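Local coordinates for protein cytochrome c (Rhodothermus marinus, PDB 3CP5) that binds a single heme c covalently and probably serves as an electron carrier, at residues E27-A32 and Y116-A121; N42-A47 and M103-E108; A47-D52 and P58-V63. All blocks are in the same frame, centred on the assembly; numbering follows the deposited sequence.

Overall arrangement
Interactions 1 and 2 join the region of helix 31-44 to that of helix 107-123, their centres about 17 Å apart, whereas interaction 3 is local to the loop after helix 31-44. Interactions 2 and 3 share Ala-47, have centres about 14 Å apart and both touch the heme: 42-47 with 103-108 closes over the edge bonded to Cys-45, while 47-52 with 58-63 holds the iron ligand His-49; Met-100 is the other axial ligand. Interaction 1 lies farther out, its Arg-118 side chain about 12 Å from the heme. Interactions 1 and 3 touch directly, where Arg-61 NH1 lies 3.0 Å from Val-120 O, a probable hydrogen bond.

Interaction 1 (E27-A32 and Y116-A121); sequences EQIDAA and YLRQVA
With CG1 beside its backbone N (chi1 -72°) and CD1 extended beyond it, Ile-29 reaches for helix 107-123 and settles between two side chains of neighbouring helical residues. Gln-119 departs with CG anti to its own N (chi1 -175°) and then bends at chi2, which turns its amide back toward the isoleucine. Ile-29 CG2 lies 3.3 Å from Gln-119 OE1, and CD1 of the same isoleucine sits 3.7 Å from that oxygen, so the amide oxygen rests against both methyl ends. The amide nitrogen has a partner further along the helix, hydrogen-bonding to Asn-123.

On the other flank, Arg-118 runs past Ile-29 in the opposite direction. Its guanidinium has Ile-29 CG1 over one face, toward the rim, 4.0 Å from Arg-118 NH1. Closer to the helix, Ile-29 CD1 lies 3.8 Å from the carbonyl carbon of Arg-118 and 4.1 Å from its CB. No hydrogen bond joins the two segments; the contact is one of van der Waals packing, with Arg-118 NH1 and Gln-119 NE2 bonded outside them. Arg-118 NH1 forms a salt bridge with Glu-115, whose other carboxylate oxygen accepts a hydrogen bond from Asp-30 N, so this acid links the two segments indirectly.

Just beyond Ile-29, Asp-30 is the N-cap of helix 31-44, its OD1 bonding to Leu-33 N. The arrangement lies at the surface, away from the heme, and joins the loop that leads into helix 31-44 to helix 107-123, next to the pairing of these two helices that is a hallmark of the cytochrome c fold.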
loop_
_atom_site.group_PDB
_atom_site.type_symbol
_atom_site.label_atom_id
_atom_site.label_comp_id
_atom_site.label_asym_id
_atom_site.label_seq_id
_atom_site.Cartn_x
_atom_site.Cartn_y
_atom_site.Cartn_z
ATOM N N GLU A 27 -5.989 -9.915 -15.956
ATOM C CA GLU A 27 -5.887 -8.811 -16.953
ATOM C C GLU A 27 -6.719 -7.606 -16.552
ATOM O O GLU A 27 -6.569 -6.427 -16.875
ATOM C CB GLU A 27 -6.350 -9.086 -18.379
ATOM C CG GLU A 27 -6.627 -7.878 -19.267
ATOM C CD GLU A 27 -5.508 -6.897 -19.539
ATOM O OE1 GLU A 27 -5.251 -5.930 -18.774
ATOM O OE2 GLU A 27 -4.834 -7.062 -20.589
ATOM N N GLN A 28 -7.736 -7.940 -15.787
ATOM C CA GLN A 28 -8.530 -6.827 -15.332
ATOM C C GLN A 28 -8.708 -6.958 -13.836
ATOM O O GLN A 28 -8.502 -8.015 -13.255
ATOM C CB GLN A 28 -9.873 -6.777 -15.979
ATOM C CG GLN A 28 -10.539 -8.067 -16.342
ATOM C CD GLN A 28 -11.139 -7.891 -17.723
ATOM O OE1 GLN A 28 -11.015 -8.746 -18.588
ATOM N NE2 GLN A 28 -11.796 -6.754 -17.878
ATOM N N ILE A 29 -9.112 -5.827 -13.295
ATOM C CA ILE A 29 -9.467 -5.828 -11.895
ATOM C C ILE A 29 -10.585 -6.824 -11.601
ATOM O O ILE A 29 -11.551 -6.887 -12.348
ATOM C CB ILE A 29 -9.863 -4.413 -11.495
ATOM C CG1 ILE A 29 -8.603 -3.535 -11.455
ATOM C CG2 ILE A 29 -10.603 -4.341 -10.164
ATOM C CD1 ILE A 29 -8.885 -2.084 -11.630
ATOM N N ASP A 30 -10.421 -7.570 -10.502
ATOM C CA ASP A 30 -11.440 -8.490 -9.970
ATOM C C ASP A 30 -12.333 -7.645 -9.089
ATOM O O ASP A 30 -12.012 -7.189 -8.002
ATOM C CB ASP A 30 -10.740 -9.602 -9.227
ATOM C CG ASP A 30 -11.625 -10.569 -8.539
ATOM O OD1 ASP A 30 -12.771 -10.236 -8.173
ATOM O OD2 ASP A 30 -11.186 -11.725 -8.289
ATOM N N ALA A 31 -13.534 -7.327 -9.546
ATOM C CA ALA A 31 -14.374 -6.326 -8.885
ATOM C C ALA A 31 -14.770 -6.757 -7.488
ATOM O O ALA A 31 -14.850 -5.945 -6.556
ATOM C CB ALA A 31 -15.578 -6.010 -9.762
ATOM N N ALA A 32 -15.039 -8.042 -7.271
ATOM C CA ALA A 32 -15.386 -8.485 -5.914
ATOM C C ALA A 32 -14.191 -8.336 -4.982
ATOM O O ALA A 32 -14.323 -7.996 -3.787
ATOM C CB ALA A 32 -15.827 -9.926 -5.886
ATOM N N TYR A 116 -8.254 -2.762 -4.571
ATOM C CA TYR A 116 -8.976 -1.519 -4.392
ATOM C C TYR A 116 -8.174 -0.313 -4.854
ATOM O O TYR A 116 -8.668 0.580 -5.567
ATOM C CB TYR A 116 -9.416 -1.364 -2.943
ATOM C CG TYR A 116 -10.026 -0.005 -2.627
ATOM C CD1 TYR A 116 -11.216 0.393 -3.196
ATOM C CD2 TYR A 116 -9.445 0.885 -1.757
ATOM C CE1 TYR A 116 -11.791 1.634 -2.898
ATOM C CE2 TYR A 116 -9.984 2.105 -1.454
ATOM C CZ TYR A 116 -11.170 2.490 -2.023
ATOM O OH TYR A 116 -11.717 3.704 -1.754
ATOM N N LEU A 117 -6.907 -0.247 -4.502
ATOM C CA LEU A 117 -6.021 0.825 -4.943
ATOM C C LEU A 117 -5.848 0.874 -6.459
ATOM O O LEU A 117 -5.820 1.927 -7.071
ATOM C CB LEU A 117 -4.690 0.793 -4.192
ATOM C CG LEU A 117 -4.759 1.075 -2.694
ATOM C CD1 LEU A 117 -3.434 0.745 -2.034
ATOM C CD2 LEU A 117 -5.106 2.519 -2.412
ATOM N N ARG A 118 -5.790 -0.267 -7.152
ATOM C CA ARG A 118 -5.790 -0.320 -8.621
ATOM C C ARG A 118 -7.098 0.263 -9.163
ATOM O O ARG A 118 -7.111 1.008 -10.146
ATOM C CB ARG A 118 -5.607 -1.760 -9.111
ATOM C CG ARG A 118 -4.267 -2.388 -8.742
ATOM C CD ARG A 118 -4.180 -3.854 -9.169
ATOM N NE ARG A 118 -4.158 -4.058 -10.617
ATOM C CZ ARG A 118 -4.701 -4.989 -11.358
ATOM N NH1 ARG A 118 -5.455 -5.975 -10.886
ATOM N NH2 ARG A 118 -4.548 -5.016 -12.666
ATOM N N GLN A 119 -8.216 -0.037 -8.509
ATOM C CA GLN A 119 -9.490 0.469 -8.927
ATOM C C GLN A 119 -9.645 1.970 -8.776
ATOM O O GLN A 119 -10.128 2.651 -9.695
ATOM C CB GLN A 119 -10.627 -0.226 -8.161
ATOM C CG GLN A 119 -12.030 0.187 -8.653
ATOM C CD GLN A 119 -12.290 -0.264 -10.064
ATOM O OE1 GLN A 119 -12.285 -1.463 -10.349
ATOM N NE2 GLN A 119 -12.544 0.676 -10.966
ATOM N N VAL A 120 -9.258 2.536 -7.653
ATOM C CA VAL A 120 -9.406 3.970 -7.487
ATOM C C VAL A 120 -8.488 4.753 -8.414
ATOM O O VAL A 120 -8.858 5.859 -8.802
ATOM C CB VAL A 120 -9.233 4.414 -6.022
ATOM C CG1 VAL A 120 -10.243 3.741 -5.100
ATOM C CG2 VAL A 120 -7.856 4.139 -5.484
ATOM N N ALA A 121 -7.349 4.185 -8.814
ATOM C CA ALA A 121 -6.489 4.826 -9.815
ATOM C C ALA A 121 -7.196 4.884 -11.156
ATOM O O ALA A 121 -7.038 5.828 -11.877
ATOM C CB ALA A 121 -5.147 4.092 -9.933
#

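Interaction 2 (N42-A47 and M103-E108); sequences NTYCTA and MALSEE. With HEC (heme c), chain C.
Tyr-44 meets Met-103 and Leu-105 beside the CXXCH heme-attachment motif of a c-type cytochrome, where the end of helix 31-44 comes up to the loop leading into helix 107-123.

The apolar part is built on the tyrosine ring. Leu-105 CD2 stands almost over its centre, 3.5 Å from the ring centroid and 11° off the normal, a CH-pi contact over one face. Met-103 comes to the ring's flank instead: its CB lies 3.8 Å from Tyr-44 CD2, and its backbone O approaches the ring edge near the plane. Both loop side chains run past the tyrosine in opposite directions to it.

Polar links go through the phenol. Water 1, in the ring plane at its edge, joins Tyr-44 OH to the backbone of Met-103, donating to Met-103 O at 2.8 Å. The hydroxyl also hydrogen-bonds to Gln-109, which ties the phenol to the start of helix 107-123.

The heme borders this packing. Leu-105 CD1 is 3.8 Å from heme CBB, so the leucine's CD2 serves the tyrosine and its CD1 the cofactor. With CG beside the backbone N (chi1 -66°) and an extended chi2 (160°), Met-103 brings SD to 4.0 Å from heme CHC; the axial methionine is Met-100. Next to Tyr-44, the covalent thioether runs from Cys-45 SG to heme CAB at 1.9 Å.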
loop_
_atom_site.group_PDB
_atom_site.type_symbol
_atom_site.label_atom_id
_atom_site.label_comp_id
_atom_site.label_asym_id
_atom_site.label_seq_id
_atom_site.Cartn_x
_atom_site.Cartn_y
_atom_site.Cartn_z
ATOM N N ASN A 42 -11.344 1.129 4.459
ATOM C CA ASN A 42 -12.110 1.889 5.440
ATOM C C ASN A 42 -11.740 1.519 6.867
ATOM O O ASN A 42 -11.578 2.368 7.743
ATOM C CB ASN A 42 -13.616 1.667 5.210
ATOM C CG ASN A 42 -14.361 2.473 6.272
ATOM O OD1 ASN A 42 -14.744 1.946 7.305
ATOM N ND2 ASN A 42 -14.543 3.755 6.055
ATOM N N THR A 43 -11.603 0.215 7.098
ATOM C CA THR A 43 -11.326 -0.316 8.428
ATOM C C THR A 43 -9.922 -0.003 8.937
ATOM O O THR A 43 -9.693 0.384 10.092
ATOM C CB THR A 43 -11.491 -1.877 8.389
ATOM O OG1 THR A 43 -12.858 -2.194 8.092
ATOM C CG2 THR A 43 -11.140 -2.513 9.699
ATOM N N TYR A 44 -8.917 -0.175 8.064
ATOM C CA TYR A 44 -7.516 -0.118 8.437
ATOM C C TYR A 44 -6.791 1.170 8.055
ATOM O O TYR A 44 -5.748 1.454 8.676
ATOM C CB TYR A 44 -6.740 -1.294 7.850
ATOM C CG TYR A 44 -6.935 -2.663 8.444
ATOM C CD1 TYR A 44 -7.935 -3.533 8.063
ATOM C CD2 TYR A 44 -6.076 -3.125 9.442
ATOM C CE1 TYR A 44 -8.084 -4.779 8.635
ATOM C CE2 TYR A 44 -6.208 -4.378 10.007
ATOM C CZ TYR A 44 -7.225 -5.217 9.610
ATOM O OH TYR A 44 -7.381 -6.478 10.142
ATOM N N CYS A 45 -7.244 1.885 7.033
ATOM C CA CYS A 45 -6.388 2.875 6.400
ATOM C C CYS A 45 -6.954 4.292 6.419
ATOM O O CYS A 45 -6.148 5.266 6.476
ATOM C CB CYS A 45 -6.122 2.493 4.929
ATOM S SG CYS A 45 -5.773 0.752 4.592
ATOM N N THR A 46 -8.254 4.490 6.395
ATOM C CA THR A 46 -8.924 5.760 6.351
ATOM C C THR A 46 -8.660 6.618 7.577
ATOM O O THR A 46 -8.802 7.819 7.611
ATOM C CB THR A 46 -10.443 5.570 6.094
ATOM O OG1 THR A 46 -10.578 5.249 4.697
ATOM C CG2 THR A 46 -11.231 6.813 6.403
ATOM N N ALA A 47 -8.250 6.037 8.687
ATOM C CA ALA A 47 -7.909 6.815 9.861
ATOM C C ALA A 47 -6.761 7.776 9.558
ATOM O O ALA A 47 -6.637 8.795 10.213
ATOM C CB ALA A 47 -7.513 5.875 10.991
ATOM N N MET A 103 -0.313 -3.626 11.743
ATOM C CA MET A 103 -1.762 -3.781 11.889
ATOM C C MET A 103 -2.257 -5.194 11.929
ATOM O O MET A 103 -3.439 -5.490 11.937
ATOM C CB MET A 103 -2.465 -3.010 10.758
ATOM C CG MET A 103 -2.262 -1.525 10.856
ATOM S SD MET A 103 -2.559 -0.668 9.280
ATOM C CE MET A 103 -1.056 -1.227 8.438
ATOM N N ALA A 104 -1.323 -6.150 11.972
ATOM C CA ALA A 104 -1.619 -7.570 12.016
ATOM C C ALA A 104 -2.437 -7.976 10.788
ATOM O O ALA A 104 -3.352 -8.806 10.812
ATOM C CB ALA A 104 -2.241 -8.032 13.344
ATOM N N LEU A 105 -2.066 -7.416 9.646
ATOM C CA LEU A 105 -2.694 -7.774 8.373
ATOM C C LEU A 105 -2.107 -9.051 7.779
ATOM O O LEU A 105 -0.927 -9.344 7.928
ATOM C CB LEU A 105 -2.438 -6.662 7.327
ATOM C CG LEU A 105 -3.334 -5.439 7.434
ATOM C CD1 LEU A 105 -2.684 -4.298 6.688
ATOM C CD2 LEU A 105 -4.758 -5.681 7.076
ATOM N N SER A 106 -2.974 -9.837 7.136
ATOM C CA SER A 106 -2.569 -11.001 6.355
ATOM C C SER A 106 -2.326 -10.655 4.902
ATOM O O SER A 106 -2.861 -9.649 4.433
ATOM C CB SER A 106 -3.661 -12.067 6.394
ATOM O OG SER A 106 -4.694 -11.741 5.467
ATOM N N GLU A 107 -1.550 -11.479 4.219
ATOM C CA GLU A 107 -1.300 -11.231 2.801
ATOM C C GLU A 107 -2.629 -11.103 2.034
ATOM O O GLU A 107 -2.707 -10.278 1.094
ATOM C CB GLU A 107 -0.364 -12.301 2.199
ATOM C CG GLU A 107 -0.224 -12.229 0.703
ATOM C CD GLU A 107 -1.223 -12.948 -0.187
ATOM O OE1 GLU A 107 -1.840 -13.909 0.316
ATOM O OE2 GLU A 107 -1.414 -12.452 -1.320
ATOM N N GLU A 108 -3.630 -11.956 2.261
ATOM C CA GLU A 108 -4.860 -11.844 1.460
ATOM C C GLU A 108 -5.587 -10.511 1.679
ATOM O O GLU A 108 -6.105 -9.972 0.751
ATOM C CB GLU A 108 -5.891 -12.974 1.654
ATOM C CG GLU A 108 -7.014 -12.942 0.580
ATOM C CD GLU A 108 -8.175 -11.951 0.768
ATOM O OE1 GLU A 108 -8.441 -11.485 1.881
ATOM O OE2 GLU A 108 -8.840 -11.722 -0.261
HETATM FE FE HEC C . 0.027 4.294 5.437
HETATM C CHA HEC C . 2.761 5.749 3.990
HETATM C CHB HEC C . -0.575 2.526 2.586
HETATM C CHC HEC C . -2.491 2.611 7.050
HETATM C CHD HEC C . 0.257 6.446 8.041
HETATM N NA HEC C . 0.901 4.190 3.657
HETATM C C1A HEC C . 2.072 4.818 3.226
HETATM C C2A HEC C . 2.430 4.318 1.922
HETATM C C3A HEC C . 1.492 3.450 1.519
HETATM C C4A HEC C . 0.549 3.349 2.625
HETATM C CMA HEC C . 1.401 2.678 0.184
HETATM C CAA HEC C . 3.585 4.832 1.030
HETATM C CBA HEC C . 3.162 5.959 0.085
HETATM C CGA HEC C . 4.213 6.305 -0.943
HETATM O O1A HEC C . 4.051 7.385 -1.602
HETATM O O2A HEC C . 5.161 5.501 -1.146
HETATM N NB HEC C . -1.315 2.902 4.930
HETATM C C1B HEC C . -1.474 2.395 3.655
HETATM C C2B HEC C . -2.571 1.462 3.653
HETATM C C3B HEC C . -3.085 1.395 4.915
HETATM C C4B HEC C . -2.285 2.307 5.710
HETATM C CMB HEC C . -3.034 0.723 2.373
HETATM C CAB HEC C . -4.151 0.424 5.460
HETATM C CBB HEC C . -3.833 -0.943 5.287
HETATM N NC HEC C . -0.874 4.441 7.214
HETATM C C1C HEC C . -1.881 3.638 7.747
HETATM C C2C HEC C . -2.256 4.096 9.070
HETATM C C3C HEC C . -1.502 5.168 9.358
HETATM C C4C HEC C . -0.687 5.422 8.193
HETATM C CMC HEC C . -3.477 3.558 9.805
HETATM C CAC HEC C . -1.659 6.181 10.533
HETATM C CBC HEC C . -1.541 5.575 11.814
HETATM N ND HEC C . 1.278 5.781 5.906
HETATM C C1D HEC C . 1.192 6.579 7.041
HETATM C C2D HEC C . 2.259 7.581 7.003
HETATM C C3D HEC C . 3.009 7.301 5.931
HETATM C C4D HEC C . 2.344 6.234 5.210
HETATM C CMD HEC C . 2.429 8.618 8.147
HETATM C CAD HEC C . 4.335 7.934 5.470
HETATM C CBD HEC C . 5.524 7.110 6.020
HETATM C CGD HEC C . 5.507 7.151 7.531
HETATM O O1D HEC C . 5.372 6.072 8.177
HETATM O O2D HEC C . 5.615 8.327 8.048
HETATM O O HOH W 1 -5.657 -7.098 12.253
#

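Interaction 3 (A47-D52 and P58-V63); sequences ACHRLD and PALRDV. With HEC (heme c), chain C.
Arg-61 and Asp-52 form a two-pronged salt bridge: Arg-61 NE donates to Asp-52 OD1 at 2.7 Å, and Arg-61 NH2 to Asp-52 OD2 at 3.0 Å. Both oxygens are met on their syn sides and the bonds are nearly straight. The carboxylate and guanidinium planes lie 20° apart, close to coplanar, which suits a side-on grip. A bend at chi3 (-70°) turns the guanidinium toward the acid, leaving NH1 to face helix 107-123.

Deeper in, His-49 uses both ring nitrogens. NE2 binds the heme iron at 2.0 Å, opposite Met-100, and ND1 donates to Pro-58 O at 2.8 Å, with the acceptor in the ring plane. Two backbone bonds continue the join: Leu-60 N to Arg-50 O, and Arg-61 N to Leu-51 O at 2.9 Å. Ala-59 CA adds a CA-H...O contact to Arg-50 O.

Around these bonds, Leu-60 CD1 lies over one face of the His-49 ring, 3.6 Å from its centroid, in a CH-pi contact, while Pro-58 CD packs against His-49 CE1 (3.7 Å) and against the heme. Leu-51 CD1 sits over one face of the Arg-61 guanidinium and also meets Tyr-116 and Val-120. Close by, Cys-48 SG is bonded covalently to heme CAC.

With iron at one nitrogen, a carbonyl at the other and a leucine methyl over the face, the imidazole is restrained in rotation about its CB-CG bond. The bond to Pro-58 O probably also makes the ring more electron-rich and strengthens its donation to the iron, which would tend to stabilise the oxidised heme.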
loop_
_atom_site.group_PDB
_atom_site.type_symbol
_atom_site.label_atom_id
_atom_site.label_comp_id
_atom_site.label_asym_id
_atom_site.label_seq_id
_atom_site.Cartn_x
_atom_site.Cartn_y
_atom_site.Cartn_z
ATOM N N ALA A 47 -8.250 6.037 8.687
ATOM C CA ALA A 47 -7.909 6.815 9.861
ATOM C C ALA A 47 -6.761 7.776 9.558
ATOM O O ALA A 47 -6.637 8.795 10.213
ATOM C CB ALA A 47 -7.513 5.875 10.991
ATOM N N CYS A 48 -5.879 7.417 8.607
ATOM C CA CYS A 48 -4.710 8.218 8.349
ATOM C C CYS A 48 -4.564 8.683 6.906
ATOM O O CYS A 48 -3.805 9.641 6.639
ATOM C CB CYS A 48 -3.436 7.418 8.685
ATOM S SG CYS A 48 -3.312 7.015 10.452
ATOM N N HIS A 49 -5.237 8.053 5.947
ATOM C CA HIS A 49 -5.058 8.373 4.548
ATOM C C HIS A 49 -6.368 8.763 3.877
ATOM O O HIS A 49 -7.390 8.131 4.161
ATOM C CB HIS A 49 -4.487 7.179 3.794
ATOM C CG HIS A 49 -3.080 6.743 4.044
ATOM N ND1 HIS A 49 -1.974 7.367 3.486
ATOM C CD2 HIS A 49 -2.602 5.684 4.777
ATOM C CE1 HIS A 49 -0.866 6.709 3.893
ATOM N NE2 HIS A 49 -1.229 5.692 4.690
ATOM N N ARG A 50 -6.303 9.720 2.959
ATOM C CA ARG A 50 -7.301 10.115 1.975
ATOM C C ARG A 50 -6.836 9.754 0.575
ATOM O O ARG A 50 -5.629 9.549 0.381
ATOM C CB ARG A 50 -7.547 11.616 2.101
ATOM C CG ARG A 50 -8.042 12.035 3.461
ATOM C CD ARG A 50 -9.531 11.970 3.551
ATOM N NE ARG A 50 -9.905 12.362 4.916
ATOM C CZ ARG A 50 -9.775 11.595 5.988
ATOM N NH1 ARG A 50 -9.271 10.360 5.943
ATOM N NH2 ARG A 50 -10.155 12.087 7.167
ATOM N N LEU A 51 -7.768 9.678 -0.377
ATOM C CA LEU A 51 -7.326 9.352 -1.720
ATOM C C LEU A 51 -6.711 10.547 -2.445
ATOM O O LEU A 51 -5.724 10.373 -3.161
ATOM C CB LEU A 51 -8.527 8.805 -2.479
ATOM C CG LEU A 51 -9.097 7.449 -2.044
ATOM C CD1 LEU A 51 -10.253 7.042 -2.943
ATOM C CD2 LEU A 51 -8.014 6.377 -2.013
ATOM N N ASP A 52 -7.294 11.760 -2.241
ATOM C CA ASP A 52 -6.958 12.919 -3.061
ATOM C C ASP A 52 -6.266 14.068 -2.353
ATOM O O ASP A 52 -6.108 15.147 -2.934
ATOM C CB ASP A 52 -8.218 13.397 -3.787
ATOM C CG ASP A 52 -8.847 12.376 -4.697
ATOM O OD1 ASP A 52 -8.146 11.846 -5.577
ATOM O OD2 ASP A 52 -10.061 12.138 -4.625
ATOM N N PRO A 58 0.409 10.321 3.333
ATOM C CA PRO A 58 0.210 10.830 1.963
ATOM C C PRO A 58 -1.069 10.390 1.278
ATOM O O PRO A 58 -1.674 9.378 1.626
ATOM C CB PRO A 58 1.422 10.274 1.216
ATOM C CG PRO A 58 1.944 9.152 2.030
ATOM C CD PRO A 58 1.575 9.464 3.461
ATOM N N ALA A 59 -1.511 11.140 0.266
ATOM C CA ALA A 59 -2.614 10.764 -0.586
ATOM C C ALA A 59 -2.300 9.491 -1.324
ATOM O O ALA A 59 -1.183 9.267 -1.798
ATOM C CB ALA A 59 -2.861 11.882 -1.617
ATOM N N LEU A 60 -3.288 8.625 -1.507
ATOM C CA LEU A 60 -3.107 7.318 -2.078
ATOM C C LEU A 60 -3.730 7.031 -3.419
ATOM O O LEU A 60 -3.457 5.945 -3.956
ATOM C CB LEU A 60 -3.419 6.170 -1.108
ATOM C CG LEU A 60 -2.586 6.133 0.188
ATOM C CD1 LEU A 60 -3.072 4.990 1.073
ATOM C CD2 LEU A 60 -1.091 6.011 -0.089
ATOM N N ARG A 61 -4.583 7.844 -4.003
ATOM C CA ARG A 61 -5.280 7.460 -5.207
ATOM C C ARG A 61 -4.337 6.995 -6.328
ATOM O O ARG A 61 -4.638 6.041 -7.035
ATOM C CB ARG A 61 -6.167 8.557 -5.818
ATOM C CG ARG A 61 -7.042 7.929 -6.953
ATOM C CD ARG A 61 -7.872 9.002 -7.602
ATOM N NE ARG A 61 -8.913 9.489 -6.718
ATOM C CZ ARG A 61 -10.054 8.856 -6.492
ATOM N NH1 ARG A 61 -10.370 7.704 -7.038
ATOM N NH2 ARG A 61 -10.951 9.415 -5.664
ATOM N N ASP A 62 -3.200 7.700 -6.437
ATOM C CA ASP A 62 -2.303 7.323 -7.529
ATOM C C ASP A 62 -1.123 6.516 -7.045
ATOM O O ASP A 62 -0.160 6.370 -7.822
ATOM C CB ASP A 62 -1.910 8.547 -8.349
ATOM C CG ASP A 62 -3.099 8.967 -9.229
ATOM O OD1 ASP A 62 -4.055 8.274 -9.654
ATOM O OD2 ASP A 62 -3.082 10.171 -9.531
ATOM N N VAL A 63 -1.176 5.878 -5.890
ATOM C CA VAL A 63 0.014 5.119 -5.403
ATOM C C VAL A 63 0.384 3.977 -6.325
ATOM O O VAL A 63 1.587 3.714 -6.490
ATOM C CB VAL A 63 -0.170 4.680 -3.952
ATOM C CG1 VAL A 63 -1.127 3.519 -3.772
ATOM C CG2 VAL A 63 1.202 4.354 -3.372
HETATM FE FE HEC C . 0.027 4.294 5.437
HETATM C CHA HEC C . 2.761 5.749 3.990
HETATM C CHB HEC C . -0.575 2.526 2.586
HETATM C CHC HEC C . -2.491 2.611 7.050
HETATM C CHD HEC C . 0.257 6.446 8.041
HETATM N NA HEC C . 0.901 4.190 3.657
HETATM C C1A HEC C . 2.072 4.818 3.226
HETATM C C2A HEC C . 2.430 4.318 1.922
HETATM C C3A HEC C . 1.492 3.450 1.519
HETATM C C4A HEC C . 0.549 3.349 2.625
HETATM C CMA HEC C . 1.401 2.678 0.184
HETATM C CAA HEC C . 3.585 4.832 1.030
HETATM C CBA HEC C . 3.162 5.959 0.085
HETATM C CGA HEC C . 4.213 6.305 -0.943
HETATM O O1A HEC C . 4.051 7.385 -1.602
HETATM O O2A HEC C . 5.161 5.501 -1.146
HETATM N NB HEC C . -1.315 2.902 4.930
HETATM C C1B HEC C . -1.474 2.395 3.655
HETATM C C2B HEC C . -2.571 1.462 3.653
HETATM C C3B HEC C . -3.085 1.395 4.915
HETATM C C4B HEC C . -2.285 2.307 5.710
HETATM C CMB HEC C . -3.034 0.723 2.373
HETATM C CAB HEC C . -4.151 0.424 5.460
HETATM C CBB HEC C . -3.833 -0.943 5.287
HETATM N NC HEC C . -0.874 4.441 7.214
HETATM C C1C HEC C . -1.881 3.638 7.747
HETATM C C2C HEC C . -2.256 4.096 9.070
HETATM C C3C HEC C . -1.502 5.168 9.358
HETATM C C4C HEC C . -0.687 5.422 8.193
HETATM C CMC HEC C . -3.477 3.558 9.805
HETATM C CAC HEC C . -1.659 6.181 10.533
HETATM C CBC HEC C . -1.541 5.575 11.814
HETATM N ND HEC C . 1.278 5.781 5.906
HETATM C C1D HEC C . 1.192 6.579 7.041
HETATM C C2D HEC C . 2.259 7.581 7.003
HETATM C C3D HEC C . 3.009 7.301 5.931
HETATM C C4D HEC C . 2.344 6.234 5.210
HETATM C CMD HEC C . 2.429 8.618 8.147
HETATM C CAD HEC C . 4.335 7.934 5.470
HETATM C CBD HEC C . 5.524 7.110 6.020
HETATM C CGD HEC C . 5.507 7.151 7.531
HETATM O O1D HEC C . 5.372 6.072 8.177
HETATM O O2D HEC C . 5.615 8.327 8.048
#